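Local coordinates for putative tetR-family transcriptional regulatory protein (Streptomyces coelicolor, PDB 2DG8) that probably binds operator DNA as a dimeric TetR-family repressor or regulator through an N-terminal helix-turn-helix and controls transcription of target genes, at residues G62-T65 / D66-A70; R116-A119 / Y120-L123; W127-R130 / S131-H134; K137-D140 / P141-R145. All blocks are in the same frame, centred on the assembly; numbering follows the deposited sequence.

Contact 1. Residues G62-T65 / D66-A70; sequences GRFT and DHIVA
The Phe64 ring carries Ile68 over one face: CG1 of Ile68 stands 4.0 Å from the centroid of the Phe64 ring, 28° off the ring normal, a CH-pi contact made one helical turn along the chain. The closest pair is Phe64 CZ and Ile68 CG1 at 3.6 Å, with Ile68 CD1 also leaning on the far end of the ring. The His67 imidazole comes to the same ring obliquely, its CD2 4.3 Å from Phe64 CE2. Phe64 CG lies anti to its own backbone N (chi1 169°), and Ile68 CG1 is set beside its backbone N, which brings ring and branch together on one side of the helix. Beneath them runs an unbroken i to i+4 ladder, with Ile68 N donating to Phe64 O at 3.2 Å and Val69 N to Thr65 O at 3.1 Å. The latter carbonyl is also brushed by a methyl, Val69 CG2 lying 3.3 Å from Thr65 O. Asp66 closes the first rung, Asp66 N to Gly62 O at 2.9 Å, but its carboxylate finds its main partner on another helix, in a salt bridge to Arg130. His67 NE2 likewise bonds outward, to Asp103. These residues lie in the long helix 53-77 of the all-alpha TetR-type fold and present different surfaces to different neighbours: Phe64 and Ile68 pack toward helix 101-116, Thr65, Ile68 and Val69 meet Trp127 of helix 121-135, and Arg63 reaches helix 10-25.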
loop_
_atom_site.group_PDB
_atom_site.type_symbol
_atom_site.label_atom_id
_atom_site.label_comp_id
_atom_site.label_asym_id
_atom_site.label_seq_id
_atom_site.Cartn_x
_atom_site.Cartn_y
_atom_site.Cartn_z
ATOM N N GLY A 62 -12.658 10.751 -0.259
ATOM C CA GLY A 62 -12.835 11.246 -1.609
ATOM C C GLY A 62 -12.121 12.582 -1.688
ATOM O O GLY A 62 -11.521 12.912 -2.707
ATOM N N ARG A 63 -12.190 13.356 -0.606
ATOM C CA ARG A 63 -11.515 14.650 -0.558
ATOM C C ARG A 63 -9.996 14.446 -0.593
ATOM O O ARG A 63 -9.281 15.174 -1.292
ATOM C CB ARG A 63 -11.873 15.414 0.720
ATOM C CG ARG A 63 -11.020 16.651 0.898
ATOM C CD ARG A 63 -10.811 17.027 2.355
ATOM N NE ARG A 63 -11.861 17.897 2.868
ATOM C CZ ARG A 63 -11.632 19.074 3.447
ATOM N NH1 ARG A 63 -10.385 19.519 3.585
ATOM N NH2 ARG A 63 -12.645 19.808 3.879
ATOM N N PHE A 64 -9.504 13.483 0.189
ATOM C CA PHE A 64 -8.069 13.183 0.215
ATOM C C PHE A 64 -7.651 12.720 -1.181
ATOM O O PHE A 64 -6.585 13.064 -1.682
ATOM C CB PHE A 64 -7.755 12.079 1.235
ATOM C CG PHE A 64 -6.358 11.551 1.124
ATOM C CD1 PHE A 64 -6.103 10.346 0.475
ATOM C CD2 PHE A 64 -5.282 12.295 1.611
ATOM C CE1 PHE A 64 -4.793 9.892 0.308
ATOM C CE2 PHE A 64 -3.968 11.849 1.445
ATOM C CZ PHE A 64 -3.727 10.646 0.793
ATOM N N THR A 65 -8.523 11.946 -1.804
ATOM C CA THR A 65 -8.297 11.431 -3.147
ATOM C C THR A 65 -8.154 12.569 -4.164
ATOM O O THR A 65 -7.245 12.554 -4.999
ATOM C CB THR A 65 -9.451 10.463 -3.520
ATOM O OG1 THR A 65 -8.959 9.119 -3.420
ATOM C CG2 THR A 65 -10.012 10.737 -4.911
ATOM N N ASP A 66 -9.031 13.564 -4.075
ATOM C CA ASP A 66 -8.989 14.716 -4.978
ATOM C C ASP A 66 -7.644 15.427 -4.853
ATOM O O ASP A 66 -7.065 15.883 -5.841
ATOM C CB ASP A 66 -10.114 15.704 -4.630
ATOM C CG ASP A 66 -11.493 15.202 -5.041
ATOM O OD1 ASP A 66 -12.502 15.790 -4.591
ATOM O OD2 ASP A 66 -11.575 14.230 -5.821
ATOM N N HIS A 67 -7.163 15.513 -3.619
ATOM C CA HIS A 67 -5.896 16.168 -3.287
ATOM C C HIS A 67 -4.670 15.538 -3.956
ATOM O O HIS A 67 -3.850 16.242 -4.548
ATOM C CB HIS A 67 -5.726 16.169 -1.756
ATOM C CG HIS A 67 -4.318 16.389 -1.299
ATOM N ND1 HIS A 67 -3.681 17.609 -1.395
ATOM C CD2 HIS A 67 -3.419 15.538 -0.747
ATOM C CE1 HIS A 67 -2.453 17.499 -0.922
ATOM N NE2 HIS A 67 -2.268 16.253 -0.522
ATOM N N ILE A 68 -4.544 14.219 -3.860
ATOM C CA ILE A 68 -3.409 13.529 -4.459
ATOM C C ILE A 68 -3.502 13.573 -5.980
ATOM O O ILE A 68 -2.486 13.720 -6.669
ATOM C CB ILE A 68 -3.325 12.065 -3.970
ATOM C CG1 ILE A 68 -3.143 12.044 -2.446
ATOM C CG2 ILE A 68 -2.135 11.360 -4.609
ATOM C CD1 ILE A 68 -1.834 12.671 -1.966
ATOM N N VAL A 69 -4.720 13.456 -6.502
ATOM C CA VAL A 69 -4.928 13.523 -7.941
ATOM C C VAL A 69 -4.429 14.877 -8.436
ATOM O O VAL A 69 -3.835 14.984 -9.507
ATOM C CB VAL A 69 -6.423 13.369 -8.296
ATOM C CG1 VAL A 69 -6.686 13.853 -9.723
ATOM C CG2 VAL A 69 -6.831 11.904 -8.160
ATOM N N ALA A 70 -4.667 15.909 -7.638
ATOM C CA ALA A 70 -4.242 17.250 -7.997
ATOM C C ALA A 70 -2.720 17.315 -7.980
ATOM O O ALA A 70 -2.116 18.107 -8.701
ATOM C CB ALA A 70 -4.824 18.261 -7.021
#

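Contact 2. Residues R116-A119 / Y120-L123; sequences RQPA and YREL
Two tight i to i+3 backbone bonds, Tyr120 N to Gln117 O at 2.8 Å and Arg121 N to Pro118 O at 2.7 Å, wind residues 117-121 into a short 3-10 turn, and a weak third, Glu122 N to Ala119 O, follows. The Gln117 and Tyr120 side chains run side by side in the same direction, amide and ring planes 76° apart. Gln117 OE1 sits at the ring edge near its plane, 3.4 Å from Tyr120 CE1, while Gln117 CB is 3.8 Å from Tyr120 CD1. The turn is the connection between helix 101-116 and helix 121-135 of the C-terminal domain, which in TetR-family relatives binds ligand and forms the dimer, and Gln117 is the first residue to leave helical geometry after the former. Exchanging Tyr120 for an alanine would probably leave the Gln117 side chain without its ring neighbour and open a gap against Glu54, Leu57 and Arg58 of helix 53-77. On the other side of the turn Arg121 lies extended from CG to NE alongside Pro118, whose CG rests 4.2 Å above the guanidinium plane, over its centre. That flat group is fixed by bonds from NE to Ala114 O and from NH1 to Ala115 O, both carbonyls near the end of helix 101-116. Glu122 turns to a salt bridge with Arg58, and Arg121 also packs on Ala159 of the second subunit.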
loop_
_atom_site.group_PDB
_atom_site.type_symbol
_atom_site.label_atom_id
_atom_site.label_comp_id
_atom_site.label_asym_id
_atom_site.label_seq_id
_atom_site.Cartn_x
_atom_site.Cartn_y
_atom_site.Cartn_z
ATOM N N ARG A 116 -10.519 -4.517 3.012
ATOM C CA ARG A 116 -11.503 -5.124 3.902
ATOM C C ARG A 116 -12.943 -5.027 3.418
ATOM O O ARG A 116 -13.656 -6.023 3.406
ATOM C CB ARG A 116 -11.407 -4.502 5.304
ATOM C CG ARG A 116 -10.149 -4.863 6.092
ATOM C CD ARG A 116 -10.188 -4.210 7.468
ATOM N NE ARG A 116 -9.017 -4.508 8.294
ATOM C CZ ARG A 116 -8.727 -5.708 8.788
ATOM N NH1 ARG A 116 -7.643 -5.875 9.531
ATOM N NH2 ARG A 116 -9.519 -6.743 8.538
ATOM N N GLN A 117 -13.365 -3.828 3.024
ATOM C CA GLN A 117 -14.736 -3.598 2.560
ATOM C C GLN A 117 -14.787 -3.196 1.092
ATOM O O GLN A 117 -14.659 -2.022 0.765
ATOM C CB GLN A 117 -15.395 -2.509 3.411
ATOM C CG GLN A 117 -15.537 -2.880 4.885
ATOM C CD GLN A 117 -16.018 -1.718 5.741
ATOM O OE1 GLN A 117 -16.948 -1.005 5.373
ATOM N NE2 GLN A 117 -15.389 -1.534 6.896
ATOM N N PRO A 118 -15.005 -4.171 0.191
ATOM C CA PRO A 118 -15.082 -3.982 -1.262
ATOM C C PRO A 118 -15.786 -2.708 -1.720
ATOM O O PRO A 118 -15.372 -2.081 -2.695
ATOM C CB PRO A 118 -15.802 -5.243 -1.730
ATOM C CG PRO A 118 -15.279 -6.275 -0.785
ATOM C CD PRO A 118 -15.346 -5.562 0.552
ATOM N N ALA A 119 -16.850 -2.322 -1.027
ATOM C CA ALA A 119 -17.578 -1.116 -1.397
ATOM C C ALA A 119 -16.626 0.069 -1.551
ATOM O O ALA A 119 -16.814 0.923 -2.424
ATOM C CB ALA A 119 -18.634 -0.798 -0.353
ATOM N N TYR A 120 -15.592 0.118 -0.715
ATOM C CA TYR A 120 -14.650 1.228 -0.792
ATOM C C TYR A 120 -13.681 1.166 -1.971
ATOM O O TYR A 120 -12.935 2.116 -2.211
ATOM C CB TYR A 120 -13.887 1.378 0.528
ATOM C CG TYR A 120 -14.738 1.980 1.632
ATOM C CD1 TYR A 120 -15.435 1.169 2.526
ATOM C CD2 TYR A 120 -14.877 3.366 1.755
ATOM C CE1 TYR A 120 -16.252 1.720 3.519
ATOM C CE2 TYR A 120 -15.695 3.929 2.745
ATOM C CZ TYR A 120 -16.376 3.097 3.621
ATOM O OH TYR A 120 -17.179 3.637 4.597
ATOM N N ARG A 121 -13.702 0.061 -2.717
ATOM C CA ARG A 121 -12.834 -0.067 -3.878
ATOM C C ARG A 121 -13.355 0.832 -4.994
ATOM O O ARG A 121 -12.679 1.046 -6.006
ATOM C CB ARG A 121 -12.748 -1.525 -4.325
ATOM C CG ARG A 121 -12.018 -2.372 -3.303
ATOM C CD ARG A 121 -11.888 -3.818 -3.708
ATOM N NE ARG A 121 -11.502 -4.630 -2.557
ATOM C CZ ARG A 121 -11.487 -5.956 -2.546
ATOM N NH1 ARG A 121 -11.121 -6.603 -1.449
ATOM N NH2 ARG A 121 -11.838 -6.636 -3.632
ATOM N N GLU A 122 -14.563 1.356 -4.804
ATOM C CA GLU A 122 -15.145 2.293 -5.765
ATOM C C GLU A 122 -14.296 3.558 -5.666
ATOM O O GLU A 122 -14.085 4.269 -6.650
ATOM C CB GLU A 122 -16.584 2.653 -5.385
ATOM C CG GLU A 122 -17.624 1.623 -5.757
ATOM C CD GLU A 122 -19.012 2.014 -5.276
ATOM O OE1 GLU A 122 -19.412 3.180 -5.491
ATOM O OE2 GLU A 122 -19.699 1.155 -4.687
ATOM N N LEU A 123 -13.824 3.830 -4.453
ATOM C CA LEU A 123 -12.991 4.990 -4.192
ATOM C C LEU A 123 -11.621 4.811 -4.836
ATOM O O LEU A 123 -11.160 5.677 -5.575
ATOM C CB LEU A 123 -12.816 5.190 -2.685
ATOM C CG LEU A 123 -13.485 6.412 -2.051
ATOM C CD1 LEU A 123 -12.866 7.677 -2.628
ATOM C CD2 LEU A 123 -14.986 6.372 -2.302
#

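Contact 3. Residues W127-R130 / S131-H134; sequences WMRR and SRVH
Trp127 O accepts two bonds from Ser131, from its backbone N at 3.0 Å and from its hydroxyl OG, also at 3.0 Å. The amide arrives nearly along the C=O axis, whereas the hydroxyl stands 42° out of the carbonyl plane. Ser131 OG, beside its own backbone N (chi1 -62°), folds back over the preceding turn and in addition accepts from a water, 2.7 Å away, that takes the indole hydrogen of Trp127 NE1. Arg132 bends at chi3, bringing its guanidinium back over the helix: Arg129 CA lies 3.7 Å above one face, toward the rim, and NH2 passes 3.8 Å from Met128 CB. A leucine in place of Arg132 would probably lose this flat cover over the backbone at Arg129 and leave Met128 CB without its guanidinium neighbour. One turn on, His134 ND1 makes a weak bond to Arg130 O. The Arg129 side chain is salt-bridged to Glu126. Within the C-terminal domain of this TetR-type fold, helix 121-135 lies between its neighbours here: Trp127 packs on helices 53-77 and 101-116, while Met128, Ser131 and Arg132 meet Asp148 of helix 141-159.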
loop_
_atom_site.group_PDB
_atom_site.type_symbol
_atom_site.label_atom_id
_atom_site.label_comp_id
_atom_site.label_asym_id
_atom_site.label_seq_id
_atom_site.Cartn_x
_atom_site.Cartn_y
_atom_site.Cartn_z
ATOM N N TRP A 127 -9.958 6.689 -8.015
ATOM C CA TRP A 127 -8.681 7.361 -7.775
ATOM C C TRP A 127 -7.703 6.958 -8.899
ATOM O O TRP A 127 -7.091 7.802 -9.550
ATOM C CB TRP A 127 -8.122 6.942 -6.398
ATOM C CG TRP A 127 -6.890 7.690 -5.955
ATOM C CD1 TRP A 127 -6.258 8.699 -6.623
ATOM C CD2 TRP A 127 -6.126 7.463 -4.760
ATOM N NE1 TRP A 127 -5.147 9.115 -5.924
ATOM C CE2 TRP A 127 -5.039 8.372 -4.778
ATOM C CE3 TRP A 127 -6.253 6.580 -3.678
ATOM C CZ2 TRP A 127 -4.079 8.422 -3.756
ATOM C CZ3 TRP A 127 -5.302 6.629 -2.656
ATOM C CH2 TRP A 127 -4.225 7.547 -2.707
ATOM N N MET A 128 -7.580 5.659 -9.137
ATOM C CA MET A 128 -6.681 5.172 -10.179
ATOM C C MET A 128 -7.062 5.707 -11.556
ATOM O O MET A 128 -6.196 5.991 -12.379
ATOM C CB MET A 128 -6.680 3.641 -10.210
ATOM C CG MET A 128 -6.071 2.990 -8.981
ATOM S SD MET A 128 -6.020 1.189 -9.139
ATOM C CE MET A 128 -7.673 0.752 -8.694
ATOM N N ARG A 129 -8.359 5.849 -11.798
ATOM C CA ARG A 129 -8.845 6.335 -13.079
ATOM C C ARG A 129 -8.457 7.788 -13.329
ATOM O O ARG A 129 -8.056 8.146 -14.430
ATOM C CB ARG A 129 -10.369 6.198 -13.154
ATOM C CG ARG A 129 -10.936 6.376 -14.553
ATOM C CD ARG A 129 -12.346 6.944 -14.494
ATOM N NE ARG A 129 -12.302 8.386 -14.273
ATOM C CZ ARG A 129 -13.313 9.102 -13.799
ATOM N NH1 ARG A 129 -14.458 8.511 -13.487
ATOM N NH2 ARG A 129 -13.180 10.411 -13.637
ATOM N N ARG A 130 -8.591 8.629 -12.311
ATOM C CA ARG A 130 -8.250 10.041 -12.450
ATOM C C ARG A 130 -6.736 10.227 -12.592
ATOM O O ARG A 130 -6.266 11.121 -13.305
ATOM C CB ARG A 130 -8.789 10.814 -11.249
ATOM C CG ARG A 130 -10.292 10.638 -11.075
ATOM C CD ARG A 130 -10.988 11.978 -10.944
ATOM N NE ARG A 130 -10.751 12.592 -9.642
ATOM C CZ ARG A 130 -10.825 13.899 -9.413
ATOM N NH1 ARG A 130 -10.600 14.372 -8.198
ATOM N NH2 ARG A 130 -11.104 14.737 -10.403
ATOM N N SER A 131 -5.976 9.378 -11.909
ATOM C CA SER A 131 -4.520 9.436 -12.003
ATOM C C SER A 131 -4.151 9.177 -13.462
ATOM O O SER A 131 -3.368 9.914 -14.067
ATOM C CB SER A 131 -3.884 8.353 -11.130
ATOM O OG SER A 131 -4.207 8.539 -9.767
ATOM N N ARG A 132 -4.742 8.127 -14.026
ATOM C CA ARG A 132 -4.464 7.749 -15.404
ATOM C C ARG A 132 -4.838 8.833 -16.402
ATOM O O ARG A 132 -4.185 8.983 -17.433
ATOM C CB ARG A 132 -5.186 6.444 -15.761
ATOM C CG ARG A 132 -4.690 5.229 -14.989
ATOM C CD ARG A 132 -5.065 3.934 -15.712
ATOM N NE ARG A 132 -6.495 3.846 -16.005
ATOM C CZ ARG A 132 -7.413 3.392 -15.158
ATOM N NH1 ARG A 132 -8.687 3.356 -15.523
ATOM N NH2 ARG A 132 -7.058 2.961 -13.952
ATOM N N VAL A 133 -5.885 9.593 -16.103
ATOM C CA VAL A 133 -6.295 10.658 -17.007
ATOM C C VAL A 133 -5.103 11.591 -17.236
ATOM O O VAL A 133 -4.679 11.806 -18.375
ATOM C CB VAL A 133 -7.496 11.460 -16.433
ATOM C CG1 VAL A 133 -7.813 12.645 -17.331
ATOM C CG2 VAL A 133 -8.724 10.555 -16.324
ATOM N N HIS A 134 -4.548 12.129 -16.154
ATOM C CA HIS A 134 -3.408 13.036 -16.275
ATOM C C HIS A 134 -2.193 12.370 -16.903
ATOM O O HIS A 134 -1.392 13.027 -17.563
ATOM C CB HIS A 134 -3.025 13.604 -14.913
ATOM C CG HIS A 134 -4.109 14.422 -14.280
ATOM N ND1 HIS A 134 -4.891 13.949 -13.250
ATOM C CD2 HIS A 134 -4.575 15.657 -14.575
ATOM C CE1 HIS A 134 -5.798 14.860 -12.936
ATOM N NE2 HIS A 134 -5.627 15.903 -13.726
HETATM O O HOH W 1 -3.419 10.408 -7.941
#

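Contact 4. Residues K137-D140 / P141-R145; sequences KHFD and PGTAR
An N-cap opens helix 141-159 of the C-terminal domain, with Asp140 at the capping position and Pro141 as the first helical residue. The Asp140 carboxylate folds over the new helix end: OD1 accepts from Thr143 N at 2.9 Å, with an N-H...O angle of 169°, and is met from above the carboxylate plane. The same oxygen lies 3.0 Å from Gly142 N. This reach depends on Asp140 CG standing between its backbone N and carbonyl carbon (chi1 66°), which turns the acid toward the amides of the first turn. Such a negative group at the start of a helix is likely to be favoured by the helix dipole. Pro141 suits the first turn, having no backbone N-H there to be left without an acceptor. The Asp140 carbonyl is held as well, since its O takes Ala144 N at 2.9 Å, nearly straight on, and Thr143 OG1 at 3.1 Å from a position tilted 23° out of the carbonyl plane. The amide bond is the first i to i+4 bond of the helix, while the hydroxyl bond ties the threonine side chain back to the cap residue. Phe139, just before the cap, directs its ring to Ala85 and Arg86 of helix 82-98, and so joins the loop after helix 121-135 to the body of the domain. Thr143 also packs on Arg176 of the second subunit, placing the helix start near the dimer contact. The Thr143 and Phe139 side chains cross at about a right angle, with Thr143 OG1 3.0 Å from Phe139 CB.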
loop_
_atom_site.group_PDB
_atom_site.type_symbol
_atom_site.label_atom_id
_atom_site.label_comp_id
_atom_site.label_asym_id
_atom_site.label_seq_id
_atom_site.Cartn_x
_atom_site.Cartn_y
_atom_site.Cartn_z
ATOM N N LYS A 137 -2.193 12.243 -20.714
ATOM C CA LYS A 137 -1.998 13.497 -21.419
ATOM C C LYS A 137 -0.615 13.453 -22.068
ATOM O O LYS A 137 -0.263 14.325 -22.864
ATOM C CB LYS A 137 -2.079 14.685 -20.458
ATOM C CG LYS A 137 -3.471 14.955 -19.914
ATOM C CD LYS A 137 -3.463 16.166 -18.988
ATOM C CE LYS A 137 -4.806 16.341 -18.284
ATOM N NZ LYS A 137 -4.770 17.506 -17.349
ATOM N N HIS A 138 0.164 12.427 -21.733
ATOM C CA HIS A 138 1.505 12.292 -22.287
ATOM C C HIS A 138 1.824 10.905 -22.826
ATOM O O HIS A 138 2.677 10.764 -23.695
ATOM C CB HIS A 138 2.559 12.659 -21.239
ATOM C CG HIS A 138 2.429 14.050 -20.701
ATOM N ND1 HIS A 138 1.620 14.362 -19.629
ATOM C CD2 HIS A 138 3.022 15.208 -21.076
ATOM C CE1 HIS A 138 1.724 15.652 -19.365
ATOM N NE2 HIS A 138 2.569 16.188 -20.227
ATOM N N PHE A 139 1.154 9.884 -22.302
ATOM C CA PHE A 139 1.402 8.513 -22.736
ATOM C C PHE A 139 0.108 7.846 -23.164
ATOM O O PHE A 139 -0.974 8.262 -22.749
ATOM C CB PHE A 139 2.026 7.704 -21.593
ATOM C CG PHE A 139 3.266 8.330 -21.009
ATOM C CD1 PHE A 139 4.501 8.173 -21.630
ATOM C CD2 PHE A 139 3.190 9.107 -19.857
ATOM C CE1 PHE A 139 5.642 8.786 -21.113
ATOM C CE2 PHE A 139 4.322 9.724 -19.332
ATOM C CZ PHE A 139 5.549 9.564 -19.962
ATOM N N ASP A 140 0.225 6.806 -23.989
ATOM C CA ASP A 140 -0.943 6.068 -24.456
ATOM C C ASP A 140 -1.604 5.376 -23.258
ATOM O O ASP A 140 -0.967 5.185 -22.220
ATOM C CB ASP A 140 -0.534 5.042 -25.524
ATOM C CG ASP A 140 0.348 3.934 -24.977
ATOM O OD1 ASP A 140 -0.178 3.024 -24.300
ATOM O OD2 ASP A 140 1.571 3.970 -25.228
ATOM N N PRO A 141 -2.889 4.998 -23.387
ATOM C CA PRO A 141 -3.657 4.333 -22.326
ATOM C C PRO A 141 -2.966 3.144 -21.661
ATOM O O PRO A 141 -2.957 3.029 -20.439
ATOM C CB PRO A 141 -4.937 3.916 -23.037
ATOM C CG PRO A 141 -5.111 5.003 -24.059
ATOM C CD PRO A 141 -3.711 5.153 -24.601
ATOM N N GLY A 142 -2.409 2.253 -22.471
ATOM C CA GLY A 142 -1.745 1.091 -21.924
ATOM C C GLY A 142 -0.543 1.429 -21.058
ATOM O O GLY A 142 -0.444 0.968 -19.919
ATOM N N THR A 143 0.376 2.233 -21.584
ATOM C CA THR A 143 1.561 2.572 -20.807
ATOM C C THR A 143 1.154 3.376 -19.576
ATOM O O THR A 143 1.727 3.216 -18.496
ATOM C CB THR A 143 2.580 3.372 -21.641
ATOM O OG1 THR A 143 2.116 4.712 -21.816
ATOM C CG2 THR A 143 2.755 2.735 -22.999
ATOM N N ALA A 144 0.154 4.234 -19.739
ATOM C CA ALA A 144 -0.327 5.046 -18.629
ATOM C C ALA A 144 -0.787 4.147 -17.481
ATOM O O ALA A 144 -0.581 4.474 -16.312
ATOM C CB ALA A 144 -1.465 5.937 -19.084
ATOM N N ARG A 145 -1.402 3.016 -17.816
ATOM C CA ARG A 145 -1.872 2.086 -16.799
ATOM C C ARG A 145 -0.683 1.373 -16.157
ATOM O O ARG A 145 -0.621 1.232 -14.931
ATOM C CB ARG A 145 -2.828 1.056 -17.406
ATOM C CG ARG A 145 -3.436 0.115 -16.372
ATOM C CD ARG A 145 -4.506 -0.786 -16.977
ATOM N NE ARG A 145 -5.762 -0.086 -17.237
ATOM C CZ ARG A 145 -6.801 -0.061 -16.398
ATOM N NH1 ARG A 145 -6.742 -0.697 -15.232
ATOM N NH2 ARG A 145 -7.910 0.586 -16.735
#

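How the contacts relate
Contacts 1 and 3 are partly buried helical turns on facing helices, 53-77 and 121-135, and meet directly, through a salt bridge and through the indole packed between them. Contact 1 relies on apolar ring packing, contact 3 on a serine hydroxyl, a water and folded arginines. Contact 2, at the surface, and contact 4, partly buried, precede or begin helices, use turn and cap hydrogen bonds, and both touch the second subunit. Contacts 2 and 3 share helix 121-135 with centres about 17 Å apart, whereas contacts 3 and 4 meet through Arg132 and Arg145, whose like charges lie close.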